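Local coordinates for hypothetical multiheme protein (Ignicoccus hospitalis KIN4/I, PDB 4QO5) that is of unproven function but binds eight covalently attached c-type hemes and, as a membrane-associated multiheme cytochrome, probably carries electrons, at residues Lys503-Glu506 with His507-Leu511. Numbering follows the deposited sequence.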
loop_
_atom_site.group_PDB
_atom_site.type_symbol
_atom_site.label_atom_id
_atom_site.label_comp_id
_atom_site.label_asym_id
_atom_site.label_seq_id
_atom_site.Cartn_x
_atom_site.Cartn_y
_atom_site.Cartn_z
ATOM N N LYS A 503 -16.547 -1.633 -14.975
ATOM C CA LYS A 503 -15.624 -1.336 -16.070
ATOM C C LYS A 503 -15.244 -2.615 -16.832
ATOM O O LYS A 503 -15.211 -2.643 -18.069
ATOM C CB LYS A 503 -14.362 -0.657 -15.534
ATOM C CG LYS A 503 -13.348 -0.304 -16.604
ATOM C CD LYS A 503 -12.131 0.361 -15.983
ATOM C CE LYS A 503 -10.964 0.379 -16.948
ATOM N NZ LYS A 503 -9.734 0.930 -16.311
ATOM N N ASP A 504 -14.971 -3.677 -16.086
ATOM C CA ASP A 504 -14.593 -4.949 -16.697
ATOM C C ASP A 504 -15.702 -5.500 -17.601
ATOM O O ASP A 504 -15.436 -5.939 -18.718
ATOM C CB ASP A 504 -14.242 -5.961 -15.614
ATOM C CG ASP A 504 -13.423 -7.117 -16.143
ATOM O OD1 ASP A 504 -12.794 -6.972 -17.212
ATOM O OD2 ASP A 504 -13.406 -8.169 -15.480
ATOM N N ILE A 505 -16.945 -5.459 -17.119
ATOM C CA ILE A 505 -18.094 -5.856 -17.926
ATOM C C ILE A 505 -18.123 -5.094 -19.242
ATOM O O ILE A 505 -18.255 -5.681 -20.318
ATOM C CB ILE A 505 -19.421 -5.643 -17.164
ATOM C CG1 ILE A 505 -19.517 -6.641 -15.998
ATOM C CG2 ILE A 505 -20.610 -5.804 -18.105
ATOM C CD1 ILE A 505 -20.668 -6.359 -15.027
ATOM N N GLU A 506 -17.970 -3.778 -19.159
ATOM C CA GLU A 506 -17.976 -2.952 -20.355
ATOM C C GLU A 506 -16.737 -3.171 -21.213
ATOM O O GLU A 506 -16.801 -3.091 -22.431
ATOM C CB GLU A 506 -18.125 -1.480 -19.984
ATOM C CG GLU A 506 -19.461 -1.176 -19.343
ATOM C CD GLU A 506 -20.634 -1.554 -20.233
ATOM O OE1 GLU A 506 -20.506 -1.442 -21.476
ATOM O OE2 GLU A 506 -21.687 -1.960 -19.693
ATOM N N HIS A 507 -15.613 -3.459 -20.578
ATOM C CA HIS A 507 -14.395 -3.756 -21.332
ATOM C C HIS A 507 -14.606 -5.002 -22.192
ATOM O O HIS A 507 -14.323 -4.991 -23.397
ATOM C CB HIS A 507 -13.186 -3.820 -20.395
ATOM C CG HIS A 507 -11.869 -3.994 -21.090
ATOM N ND1 HIS A 507 -11.601 -3.420 -22.317
ATOM C CD2 HIS A 507 -10.680 -4.440 -20.626
ATOM C CE1 HIS A 507 -10.342 -3.656 -22.642
ATOM N NE2 HIS A 507 -9.756 -4.255 -21.631
ATOM N N MET A 508 -15.171 -6.050 -21.600
ATOM C CA MET A 508 -15.516 -7.237 -22.378
ATOM C C MET A 508 -16.501 -6.940 -23.510
ATOM O O MET A 508 -16.329 -7.425 -24.632
ATOM C CB MET A 508 -16.048 -8.346 -21.469
ATOM C CG MET A 508 -15.063 -8.757 -20.382
ATOM S SD MET A 508 -15.718 -10.130 -19.413
ATOM C CE MET A 508 -15.711 -11.451 -20.628
ATOM N N LYS A 509 -17.515 -6.125 -23.229
ATOM C CA LYS A 509 -18.495 -5.773 -24.251
ATOM C C LYS A 509 -17.870 -5.001 -25.414
ATOM O O LYS A 509 -18.217 -5.222 -26.576
ATOM C CB LYS A 509 -19.662 -4.994 -23.634
ATOM C CG LYS A 509 -20.597 -5.883 -22.835
ATOM C CD LYS A 509 -21.510 -5.087 -21.911
ATOM C CE LYS A 509 -22.444 -4.188 -22.675
ATOM N NZ LYS A 509 -23.467 -3.601 -21.753
ATOM N N THR A 510 -16.947 -4.098 -25.101
ATOM C CA THR A 510 -16.260 -3.335 -26.136
ATOM C C THR A 510 -15.422 -4.237 -27.056
ATOM O O THR A 510 -15.471 -4.104 -28.286
ATOM C CB THR A 510 -15.402 -2.209 -25.521
ATOM O OG1 THR A 510 -16.272 -1.200 -24.985
ATOM C CG2 THR A 510 -14.513 -1.585 -26.572
ATOM N N LEU A 511 -14.682 -5.172 -26.466
ATOM C CA LEU A 511 -13.909 -6.132 -27.255
ATOM C C LEU A 511 -14.801 -6.958 -28.190
ATOM O O LEU A 511 -14.477 -7.148 -29.362
ATOM C CB LEU A 511 -13.084 -7.044 -26.347
ATOM C CG LEU A 511 -11.880 -6.361 -25.692
ATOM C CD1 LEU A 511 -11.219 -7.280 -24.682
ATOM C CD2 LEU A 511 -10.884 -5.917 -26.751
HETATM O O HOH W 1 -18.591 -0.630 -23.339
#
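Two successive turns of the C-terminal helix 498-520 meet here, joined on one flank by an i to i+3 salt bridge between E506 and K509. NZ of K509 lies 3.2 Å from OE2 of E506, on the syn side of the carboxylate and 19° out of its plane. The two side chains run side by side: E506 bends at chi2 (-58°) and K509 at chi3 (64°), which brings the ammonium beside the carboxylate. Long, flexible chains of opposite charge suit this partly exposed flank. The aliphatic part of K509 is also used, its CD resting 4.0 Å from CG2 of I505, one turn back. The other carboxylate oxygen, OE1 of E506, accepts a hydrogen bond from a water at 2.8 Å; that water in turn accepts one from OG1 of T510, 2.9 Å away, so both oxygens of the glutamate are engaged. With an alanine at K509, OE2 of E506 would probably lose its charged mate, and the CD contact with CG2 of I505 would go too. Beneath the side chains run the i to i+4 backbone bonds, such as M508 N to D504 O at 2.9 Å and nearly straight. I505 and M508 pack as apolar groups on helix 413-447, while D504, H507 and L511 touch L468 of helix 464-485. Histidine suits its place by offering both a polar edge and a flat ring: NE2 of H507 hydrogen-bonds to OH of Y464 of the same chain, CD1 of L511 lies over one ring face, offset toward the rim, and the ring stacks with Y464 of the second subunit. That subunit also takes K503 in a salt bridge with its E471 and touches E506 and T510. Such packing is typical of a helix in a helical bundle at a subunit interface.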